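D-glycerate 2-kinase (Thermotoga maritima, PDB 2B8N) catalyses the magnesium- and ATP-dependent phosphorylation of D-glycerate to 2-phosphoglycerate, a step in serine degradation through 3-hydroxypyruvate. Local coordinates at residues Gly79-Lys84 against Phe95-Ala100; Thr112-Leu117 against Phe141-Glu146; Glu118-Leu123 against Glu187-Ala192. One frame throughout, in Å; residues are numbered along the deposited sequence.

Contact 1 of 3, residues Gly79-Lys84 against Phe95-Ala100; sequences GVVVTK and FEIYEA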
loop_
_atom_site.group_PDB
_atom_site.type_symbol
_atom_site.label_atom_id
_atom_site.label_comp_id
_atom_site.label_asym_id
_atom_site.label_seq_id
_atom_site.Cartn_x
_atom_site.Cartn_y
_atom_site.Cartn_z
ATOM N N GLY A 79 -10.797 -10.558 -20.113
ATOM C CA GLY A 79 -10.190 -9.695 -19.115
ATOM C C GLY A 79 -11.149 -8.610 -18.649
ATOM O O GLY A 79 -11.961 -8.076 -19.429
ATOM N N VAL A 80 -11.043 -8.284 -17.367
ATOM C CA VAL A 80 -11.868 -7.249 -16.755
ATOM C C VAL A 80 -11.045 -6.462 -15.728
ATOM O O VAL A 80 -10.203 -7.017 -15.012
ATOM C CB VAL A 80 -13.151 -7.838 -16.126
ATOM C CG1 VAL A 80 -12.803 -8.782 -14.982
ATOM C CG2 VAL A 80 -14.103 -6.743 -15.657
ATOM N N VAL A 81 -11.290 -5.152 -15.697
ATOM C CA VAL A 81 -10.502 -4.191 -14.937
ATOM C C VAL A 81 -11.462 -3.285 -14.159
ATOM O O VAL A 81 -12.373 -2.687 -14.746
ATOM C CB VAL A 81 -9.631 -3.355 -15.919
ATOM C CG1 VAL A 81 -9.014 -2.129 -15.244
ATOM C CG2 VAL A 81 -8.550 -4.248 -16.564
ATOM N N VAL A 82 -11.273 -3.221 -12.831
ATOM C CA VAL A 82 -11.998 -2.270 -11.959
ATOM C C VAL A 82 -10.968 -1.417 -11.185
ATOM O O VAL A 82 -10.128 -1.952 -10.467
ATOM C CB VAL A 82 -12.944 -2.979 -10.953
ATOM C CG1 VAL A 82 -13.835 -1.954 -10.235
ATOM C CG2 VAL A 82 -13.807 -3.997 -11.641
ATOM N N THR A 83 -11.018 -0.102 -11.331
ATOM C CA THR A 83 -10.050 0.761 -10.640
ATOM C C THR A 83 -10.771 2.034 -10.185
ATOM O O THR A 83 -11.974 2.154 -10.362
ATOM C CB THR A 83 -8.767 1.015 -11.524
ATOM O OG1 THR A 83 -7.702 1.565 -10.734
ATOM C CG2 THR A 83 -9.056 1.941 -12.692
ATOM N N LYS A 84 -10.048 2.945 -9.547
ATOM C CA LYS A 84 -10.603 4.227 -9.116
ATOM C C LYS A 84 -11.030 5.099 -10.310
ATOM O O LYS A 84 -10.424 5.050 -11.383
ATOM C CB LYS A 84 -9.555 5.015 -8.308
ATOM C CG LYS A 84 -9.500 4.721 -6.828
ATOM C CD LYS A 84 -8.391 5.532 -6.151
ATOM C CE LYS A 84 -8.799 6.976 -5.918
ATOM N NZ LYS A 84 -9.893 7.068 -4.953
ATOM N N PHE A 95 -10.494 -6.366 -23.239
ATOM C CA PHE A 95 -10.784 -6.462 -21.822
ATOM C C PHE A 95 -11.858 -5.449 -21.541
ATOM O O PHE A 95 -11.971 -4.445 -22.227
ATOM C CB PHE A 95 -9.583 -6.100 -20.972
ATOM C CG PHE A 95 -8.449 -7.079 -21.023
ATOM C CD1 PHE A 95 -8.451 -8.175 -21.870
ATOM C CD2 PHE A 95 -7.330 -6.861 -20.215
ATOM C CE1 PHE A 95 -7.365 -9.058 -21.888
ATOM C CE2 PHE A 95 -6.241 -7.716 -20.242
ATOM C CZ PHE A 95 -6.256 -8.816 -21.073
ATOM N N GLU A 96 -12.646 -5.722 -20.521
ATOM C CA GLU A 96 -13.674 -4.802 -20.084
ATOM C C GLU A 96 -13.040 -3.871 -19.039
ATOM O O GLU A 96 -12.517 -4.325 -18.030
ATOM C CB GLU A 96 -14.868 -5.594 -19.520
ATOM C CG GLU A 96 -15.513 -6.544 -20.542
ATOM C CD GLU A 96 -16.534 -7.492 -19.927
ATOM O OE1 GLU A 96 -17.240 -7.099 -18.976
ATOM O OE2 GLU A 96 -16.632 -8.640 -20.406
ATOM N N ILE A 97 -13.066 -2.569 -19.308
ATOM C CA ILE A 97 -12.448 -1.594 -18.423
ATOM C C ILE A 97 -13.528 -0.815 -17.633
ATOM O O ILE A 97 -14.359 -0.114 -18.217
ATOM C CB ILE A 97 -11.493 -0.631 -19.211
ATOM C CG1 ILE A 97 -10.537 -1.415 -20.125
ATOM C CG2 ILE A 97 -10.703 0.254 -18.246
ATOM C CD1 ILE A 97 -9.646 -2.483 -19.393
ATOM N N TYR A 98 -13.490 -0.961 -16.308
ATOM C CA TYR A 98 -14.435 -0.330 -15.411
ATOM C C TYR A 98 -13.787 0.505 -14.270
ATOM O O TYR A 98 -12.644 0.276 -13.859
ATOM C CB TYR A 98 -15.304 -1.420 -14.801
ATOM C CG TYR A 98 -16.053 -2.279 -15.808
ATOM C CD1 TYR A 98 -16.834 -1.701 -16.805
ATOM C CD2 TYR A 98 -16.027 -3.670 -15.720
ATOM C CE1 TYR A 98 -17.551 -2.486 -17.712
ATOM C CE2 TYR A 98 -16.731 -4.476 -16.631
ATOM C CZ TYR A 98 -17.501 -3.880 -17.626
ATOM O OH TYR A 98 -18.210 -4.665 -18.523
ATOM N N GLU A 99 -14.540 1.475 -13.773
ATOM C CA GLU A 99 -14.128 2.261 -12.624
ATOM C C GLU A 99 -15.282 2.333 -11.632
ATOM O O GLU A 99 -16.441 2.231 -12.022
ATOM C CB GLU A 99 -13.679 3.668 -13.058
ATOM C CG GLU A 99 -12.684 3.665 -14.227
ATOM C CD GLU A 99 -12.072 5.025 -14.511
ATOM O OE1 GLU A 99 -12.666 6.020 -14.083
ATOM O OE2 GLU A 99 -11.000 5.116 -15.155
ATOM N N ALA A 100 -14.955 2.499 -10.351
ATOM C CA ALA A 100 -15.957 2.448 -9.280
ATOM C C ALA A 100 -15.517 3.200 -8.032
ATOM O O ALA A 100 -14.405 3.761 -7.981
ATOM C CB ALA A 100 -16.274 1.013 -8.933
#
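G79 and F95 meet where parallel strands 79-84 and 96-100 begin to pair. G79 CA sits over one face of the F95 ring, 3.9 Å from its centroid, in a CH-pi contact that suits glycine, since a CB here would run into F95 CD1. An alanine in place of F95 would probably leave G79 CA uncovered and Y69 without its ring partner. Five backbone hydrogen bonds follow, from E96 N to G79 O (2.7 Å) to A100 N to T83 O (3.0 Å). They use G79, V81 and T83, while V80 and V82 bond to L54, A56 and G58, on and just past strand 52-57. The interior is tight and aliphatic: V81 and I97 lie side by side pointing the same way, V81 CG2 being 3.5 Å from I97 CD1, with V81 against A65 and I97 against W62 of helix 61-72. On the other face V80 CG2, anti to the backbone N, reaches Y98 CE2 at 3.6 Å.

The outer strand is more open, and its side chains are accordingly more polar. Y98 OH donates to E96 OE1 (2.7 Å), arriving on the anti side of the carboxylate, 26° out of its plane; E99 turns to S88 and G86. Because E96 OE1 also forms a salt bridge with R115, one carboxylate oxygen holds the tyrosine hydroxyl and ties the sheet edge to helix 107-120. Beta-branched residues thus fill the covered part, while E96, Y98 and E99 keep their polar ends bonded.

Contact 2 of 3, residues Thr112-Leu117 against Phe141-Glu146; sequences TTRRVL and FELPLE
T113 and F141 bring the two backbones closest, with CA atoms 5.8 Å apart, where helix 112-117 passes the irregular segment 141-146 just after helix 137-140 ends. The link between them is a side chain to backbone bond: E142 N donates to T113 OG1 over 2.9 Å, nearly straight at 159°. Threonine suits the place because its two branches do different work. At chi1 -63° OG1 lies beside the threonine's own N, where it also bonds to T109 O one helical turn back, while the methyl CG2 is turned to L143 CB at 3.7 Å.

L143 is the main apolar side chain, and its two methyls part. CD1 lies over one face of the R114 guanidinium, 3.2 Å above the plane and offset toward the rim, the two side chains crossing at about a right angle; CD2 meets L117 CD1 at 3.7 Å. F141 turns an edge to V116: CG1 of the valine stands near the ring plane, 4.0 Å from F141 CE1. The same ring packs edge-to-face with F185 of helix 184-189.

E142 points away from the helix. Its OE1 accepts L143 N (3.0 Å) through the anti lone pair and bonds to S178 OG, and its OE2 makes salt bridges with R174 and K181. The buried carboxylate is therefore well supplied with partners, and those bonds hold the loop on its far side while T113 holds the helix side. The directional T113 bond helps to fix how the two segments lie, and the leucines, valine and phenylalanine fill the interface around it.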
loop_
_atom_site.group_PDB
_atom_site.type_symbol
_atom_site.label_atom_id
_atom_site.label_comp_id
_atom_site.label_asym_id
_atom_site.label_seq_id
_atom_site.Cartn_x
_atom_site.Cartn_y
_atom_site.Cartn_z
ATOM N N THR A 112 -20.072 -3.669 -11.184
ATOM C CA THR A 112 -18.869 -4.260 -11.751
ATOM C C THR A 112 -18.498 -5.579 -11.082
ATOM O O THR A 112 -18.036 -6.503 -11.749
ATOM C CB THR A 112 -17.682 -3.304 -11.743
ATOM O OG1 THR A 112 -17.409 -2.876 -10.399
ATOM C CG2 THR A 112 -17.984 -2.110 -12.658
ATOM N N THR A 113 -18.691 -5.657 -9.770
ATOM C CA THR A 113 -18.454 -6.884 -9.016
ATOM C C THR A 113 -19.413 -7.988 -9.467
ATOM O O THR A 113 -19.010 -9.125 -9.667
ATOM C CB THR A 113 -18.628 -6.643 -7.491
ATOM O OG1 THR A 113 -17.641 -5.708 -7.035
ATOM C CG2 THR A 113 -18.466 -7.949 -6.703
ATOM N N ARG A 114 -20.680 -7.644 -9.614
ATOM C CA ARG A 114 -21.647 -8.579 -10.137
ATOM C C ARG A 114 -21.180 -9.131 -11.495
ATOM O O ARG A 114 -21.307 -10.328 -11.756
ATOM C CB ARG A 114 -23.022 -7.912 -10.200
ATOM C CG ARG A 114 -24.087 -8.661 -10.939
ATOM C CD ARG A 114 -25.412 -7.928 -10.744
ATOM N NE ARG A 114 -25.890 -8.119 -9.369
ATOM C CZ ARG A 114 -26.466 -7.197 -8.591
ATOM N NH1 ARG A 114 -26.656 -5.946 -9.014
ATOM N NH2 ARG A 114 -26.853 -7.542 -7.357
ATOM N N ARG A 115 -20.613 -8.273 -12.336
ATOM C CA ARG A 115 -20.107 -8.698 -13.659
ATOM C C ARG A 115 -18.903 -9.632 -13.531
ATOM O O ARG A 115 -18.800 -10.611 -14.265
ATOM C CB ARG A 115 -19.738 -7.481 -14.532
ATOM C CG ARG A 115 -19.050 -7.791 -15.852
ATOM C CD ARG A 115 -19.816 -8.815 -16.652
ATOM N NE ARG A 115 -19.413 -8.854 -18.060
ATOM C CZ ARG A 115 -19.905 -9.716 -18.944
ATOM N NH1 ARG A 115 -20.825 -10.589 -18.573
ATOM N NH2 ARG A 115 -19.503 -9.688 -20.209
ATOM N N VAL A 116 -17.994 -9.334 -12.602
ATOM C CA VAL A 116 -16.854 -10.218 -12.347
ATOM C C VAL A 116 -17.312 -11.646 -11.979
ATOM O O VAL A 116 -16.670 -12.632 -12.376
ATOM C CB VAL A 116 -15.928 -9.688 -11.210
ATOM C CG1 VAL A 116 -14.853 -10.711 -10.888
ATOM C CG2 VAL A 116 -15.292 -8.356 -11.585
ATOM N N LEU A 117 -18.405 -11.754 -11.217
ATOM C CA LEU A 117 -18.906 -13.069 -10.771
ATOM C C LEU A 117 -19.581 -13.808 -11.925
ATOM O O LEU A 117 -19.634 -15.042 -11.921
ATOM C CB LEU A 117 -19.852 -12.945 -9.551
ATOM C CG LEU A 117 -19.228 -12.472 -8.212
ATOM C CD1 LEU A 117 -20.266 -12.297 -7.126
ATOM C CD2 LEU A 117 -18.145 -13.389 -7.682
ATOM N N PHE A 141 -14.208 -3.808 -4.808
ATOM C CA PHE A 141 -14.677 -5.171 -5.014
ATOM C C PHE A 141 -15.669 -5.494 -3.917
ATOM O O PHE A 141 -15.261 -5.709 -2.779
ATOM C CB PHE A 141 -13.476 -6.127 -4.924
ATOM C CG PHE A 141 -13.674 -7.451 -5.620
ATOM C CD1 PHE A 141 -14.332 -7.538 -6.848
ATOM C CD2 PHE A 141 -13.141 -8.600 -5.076
ATOM C CE1 PHE A 141 -14.504 -8.751 -7.467
ATOM C CE2 PHE A 141 -13.285 -9.820 -5.706
ATOM C CZ PHE A 141 -13.970 -9.900 -6.895
ATOM N N GLU A 142 -16.965 -5.481 -4.237
ATOM C CA GLU A 142 -18.016 -5.696 -3.226
ATOM C C GLU A 142 -19.406 -5.880 -3.850
ATOM O O GLU A 142 -19.761 -5.229 -4.831
ATOM C CB GLU A 142 -18.040 -4.531 -2.214
ATOM C CG GLU A 142 -18.998 -4.707 -1.028
ATOM C CD GLU A 142 -18.669 -5.918 -0.163
ATOM O OE1 GLU A 142 -19.064 -7.053 -0.518
ATOM O OE2 GLU A 142 -18.012 -5.740 0.876
ATOM N N LEU A 143 -20.179 -6.781 -3.253
ATOM C CA LEU A 143 -21.575 -7.048 -3.637
ATOM C C LEU A 143 -22.228 -7.715 -2.420
ATOM O O LEU A 143 -21.911 -8.865 -2.130
ATOM C CB LEU A 143 -21.614 -7.979 -4.851
ATOM C CG LEU A 143 -22.968 -8.539 -5.327
ATOM C CD1 LEU A 143 -23.731 -7.524 -6.152
ATOM C CD2 LEU A 143 -22.800 -9.815 -6.127
ATOM N N PRO A 144 -23.058 -6.979 -1.650
ATOM C CA PRO A 144 -23.689 -7.572 -0.433
ATOM C C PRO A 144 -24.441 -8.886 -0.673
ATOM O O PRO A 144 -24.868 -9.164 -1.812
ATOM C CB PRO A 144 -24.690 -6.492 0.023
ATOM C CG PRO A 144 -24.242 -5.219 -0.627
ATOM C CD PRO A 144 -23.385 -5.551 -1.822
ATOM N N LEU A 145 -24.611 -9.676 0.388
ATOM C CA LEU A 145 -25.471 -10.867 0.321
ATOM C C LEU A 145 -26.924 -10.435 0.110
ATOM O O LEU A 145 -27.333 -9.385 0.608
ATOM C CB LEU A 145 -25.368 -11.704 1.596
ATOM C CG LEU A 145 -23.998 -12.245 2.053
ATOM C CD1 LEU A 145 -24.018 -12.548 3.555
ATOM C CD2 LEU A 145 -23.602 -13.488 1.298
ATOM N N GLU A 146 -27.686 -11.247 -0.630
ATOM C CA GLU A 146 -29.106 -10.987 -0.897
ATOM C C GLU A 146 -29.848 -10.554 0.352
ATOM O O GLU A 146 -29.851 -11.263 1.347
ATOM C CB GLU A 146 -29.809 -12.232 -1.458
ATOM C CG GLU A 146 -30.028 -12.260 -2.969
ATOM C CD GLU A 146 -31.235 -13.134 -3.343
ATOM O OE1 GLU A 146 -31.421 -14.194 -2.714
ATOM O OE2 GLU A 146 -32.020 -12.766 -4.247
#

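Contact 3 of 3, residues Glu118-Leu123 against Glu187-Ala192; sequences ELVDQL and ERVFPA
D121 meets the edge of the R188 guanidinium, the two planes 22° apart and so nearly coplanar. One nitrogen does the gripping: R188 NH1 approaches D121 OD2 at 2.8 Å in a salt bridge and reaches D121 OD1 by a weak hydrogen bond of 3.2 Å. The arginine gets there by bending at chi2 (-87°) and chi3 (-145°), which carries the chain obliquely across the aspartate, R188 CD coming near D121 OD1. A long, flexible cation suits this partly exposed edge, and its NH2 adds a weak hydrogen bond to Q179.

Deeper in, the valines replace charge with shape. V189 CG2, lying beside its own backbone N, points into the branching of V120, 3.9 Å from V120 CB and about as near to both methyls; the two side chains meet at a slant. Further along the chain, L123 CB touches A192 CB at 3.6 Å, and L123 CD1 lies against the same methyl, so the small alanine lets the leucine come close. P191, behind a cis peptide bond, brings P191 CD against L123 O, 3.2 Å away.

Two waters bridge the polar atoms at the helix ends. Water 1 accepts from L123 N and lies 2.9 Å from V120 O and 2.8 Å from F190 O, carbonyls at or near the helix ends. Water 2 lies between D121 OD1 (2.9 Å) and R188 O.

The contact thus joins the C-terminal ends of helices 107-120 and 184-189, where the polypeptide leaves each helix for strands 128-133 and 193-199 of the parallel sheet. V120, L123 and V189 all rest on V129 of strand 128-133, while L119, just before V120, touches K78 and V80 of strand 76-84.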
loop_
_atom_site.group_PDB
_atom_site.type_symbol
_atom_site.label_atom_id
_atom_site.label_comp_id
_atom_site.label_asym_id
_atom_site.label_seq_id
_atom_site.Cartn_x
_atom_site.Cartn_y
_atom_site.Cartn_z
ATOM N N GLU A 118 -20.087 -13.061 -12.914
ATOM C CA GLU A 118 -20.607 -13.679 -14.144
ATOM C C GLU A 118 -19.460 -14.268 -14.932
ATOM O O GLU A 118 -19.567 -15.364 -15.463
ATOM C CB GLU A 118 -21.379 -12.679 -15.002
ATOM C CG GLU A 118 -22.592 -12.139 -14.279
ATOM C CD GLU A 118 -23.835 -12.233 -15.121
ATOM O OE1 GLU A 118 -24.137 -13.359 -15.591
ATOM O OE2 GLU A 118 -24.494 -11.181 -15.311
ATOM N N LEU A 119 -18.345 -13.555 -14.975
ATOM C CA LEU A 119 -17.178 -14.058 -15.670
ATOM C C LEU A 119 -16.553 -15.297 -15.006
ATOM O O LEU A 119 -15.940 -16.093 -15.710
ATOM C CB LEU A 119 -16.108 -12.984 -15.850
ATOM C CG LEU A 119 -16.542 -11.733 -16.613
ATOM C CD1 LEU A 119 -15.318 -10.895 -17.058
ATOM C CD2 LEU A 119 -17.422 -12.062 -17.815
ATOM N N VAL A 120 -16.715 -15.502 -13.696
ATOM C CA VAL A 120 -16.009 -16.613 -13.035
ATOM C C VAL A 120 -16.891 -17.810 -12.652
ATOM O O VAL A 120 -16.372 -18.871 -12.307
ATOM C CB VAL A 120 -15.169 -16.151 -11.816
ATOM C CG1 VAL A 120 -14.091 -15.184 -12.237
ATOM C CG2 VAL A 120 -16.017 -15.516 -10.759
ATOM N N ASP A 121 -18.208 -17.684 -12.704
ATOM C CA ASP A 121 -19.035 -18.863 -12.394
ATOM C C ASP A 121 -19.013 -19.831 -13.572
ATOM O O ASP A 121 -18.692 -19.454 -14.703
ATOM C CB ASP A 121 -20.483 -18.492 -12.050
ATOM C CG ASP A 121 -20.608 -17.703 -10.769
ATOM O OD1 ASP A 121 -19.784 -17.873 -9.829
ATOM O OD2 ASP A 121 -21.578 -16.916 -10.714
ATOM N N GLN A 122 -19.353 -21.085 -13.289
ATOM C CA GLN A 122 -19.310 -22.142 -14.292
ATOM C C GLN A 122 -18.000 -22.127 -15.084
ATOM O O GLN A 122 -18.006 -21.997 -16.309
ATOM C CB GLN A 122 -20.504 -22.037 -15.262
ATOM C CG GLN A 122 -21.886 -22.257 -14.641
ATOM C CD GLN A 122 -22.634 -20.963 -14.375
ATOM O OE1 GLN A 122 -22.091 -20.029 -13.787
ATOM N NE2 GLN A 122 -23.895 -20.903 -14.814
ATOM N N LEU A 123 -16.887 -22.203 -14.357
ATOM C CA LEU A 123 -15.580 -22.516 -14.929
ATOM C C LEU A 123 -15.262 -23.938 -14.512
ATOM O O LEU A 123 -15.778 -24.416 -13.516
ATOM C CB LEU A 123 -14.495 -21.601 -14.385
ATOM C CG LEU A 123 -14.508 -20.125 -14.765
ATOM C CD1 LEU A 123 -13.249 -19.500 -14.195
ATOM C CD2 LEU A 123 -14.575 -19.932 -16.264
ATOM N N GLU A 187 -14.142 -19.214 -3.606
ATOM C CA GLU A 187 -15.182 -20.204 -3.493
ATOM C C GLU A 187 -16.075 -20.190 -4.735
ATOM O O GLU A 187 -16.569 -21.238 -5.141
ATOM C CB GLU A 187 -15.984 -19.958 -2.218
ATOM C CG GLU A 187 -17.227 -20.796 -2.088
ATOM C CD GLU A 187 -17.818 -20.751 -0.699
ATOM O OE1 GLU A 187 -18.132 -19.657 -0.209
ATOM O OE2 GLU A 187 -17.969 -21.828 -0.097
ATOM N N ARG A 188 -16.293 -19.027 -5.350
ATOM C CA ARG A 188 -17.110 -18.969 -6.595
ATOM C C ARG A 188 -16.325 -19.385 -7.833
ATOM O O ARG A 188 -16.861 -19.938 -8.777
ATOM C CB ARG A 188 -17.623 -17.571 -6.826
ATOM C CG ARG A 188 -18.688 -17.126 -5.873
ATOM C CD ARG A 188 -20.065 -17.542 -6.345
ATOM N NE ARG A 188 -21.020 -16.505 -5.978
ATOM C CZ ARG A 188 -21.734 -15.755 -6.817
ATOM N NH1 ARG A 188 -21.662 -15.906 -8.126
ATOM N NH2 ARG A 188 -22.552 -14.834 -6.325
ATOM N N VAL A 189 -15.035 -19.096 -7.818
ATOM C CA VAL A 189 -14.146 -19.496 -8.900
ATOM C C VAL A 189 -14.044 -21.023 -9.003
ATOM O O VAL A 189 -13.939 -21.583 -10.103
ATOM C CB VAL A 189 -12.772 -18.872 -8.688
ATOM C CG1 VAL A 189 -11.708 -19.536 -9.575
ATOM C CG2 VAL A 189 -12.863 -17.382 -8.985
ATOM N N PHE A 190 -14.079 -21.680 -7.846
ATOM C CA PHE A 190 -14.190 -23.109 -7.797
ATOM C C PHE A 190 -15.250 -23.603 -8.792
ATOM O O PHE A 190 -16.371 -22.986 -8.935
ATOM C CB PHE A 190 -14.549 -23.593 -6.381
ATOM C CG PHE A 190 -14.211 -25.042 -6.140
ATOM C CD1 PHE A 190 -12.912 -25.410 -5.792
ATOM C CD2 PHE A 190 -15.169 -26.031 -6.307
ATOM C CE1 PHE A 190 -12.575 -26.762 -5.590
ATOM C CE2 PHE A 190 -14.850 -27.370 -6.118
ATOM C CZ PHE A 190 -13.553 -27.745 -5.759
ATOM N N PRO A 191 -14.921 -24.727 -9.469
ATOM C CA PRO A 191 -13.682 -25.551 -9.339
ATOM C C PRO A 191 -12.426 -25.055 -10.078
ATOM O O PRO A 191 -11.401 -25.722 -10.018
ATOM C CB PRO A 191 -14.109 -26.907 -9.889
ATOM C CG PRO A 191 -15.110 -26.547 -10.948
ATOM C CD PRO A 191 -15.847 -25.301 -10.454
ATOM N N ALA A 192 -12.484 -23.908 -10.754
ATOM C CA ALA A 192 -11.263 -23.333 -11.350
ATOM C C ALA A 192 -10.248 -22.909 -10.282
ATOM O O ALA A 192 -10.589 -22.777 -9.096
ATOM C CB ALA A 192 -11.594 -22.161 -12.280
HETATM O O HOH W 1 -16.756 -21.524 -11.273
HETATM O O HOH W 2 -19.629 -20.758 -9.593
#

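Contact 1 closes along the chain before contacts 2 and 3 open, and those two interleave. Their centres lie about 13 Å apart from 1 to 2 and from 2 to 3, and about 19 Å from 1 to 3. Contact 1 forms one edge of the six-stranded parallel sheet; the helix that follows its outer strand carries 112-117 and the start of 118-123. R115 reaches back to E96, L119 to V80, and L117 packs against R188. Helix 107-120 thus links the sheet edge with the loop after helix 137-140 and with helix 184-189, all within the same part of this kinase.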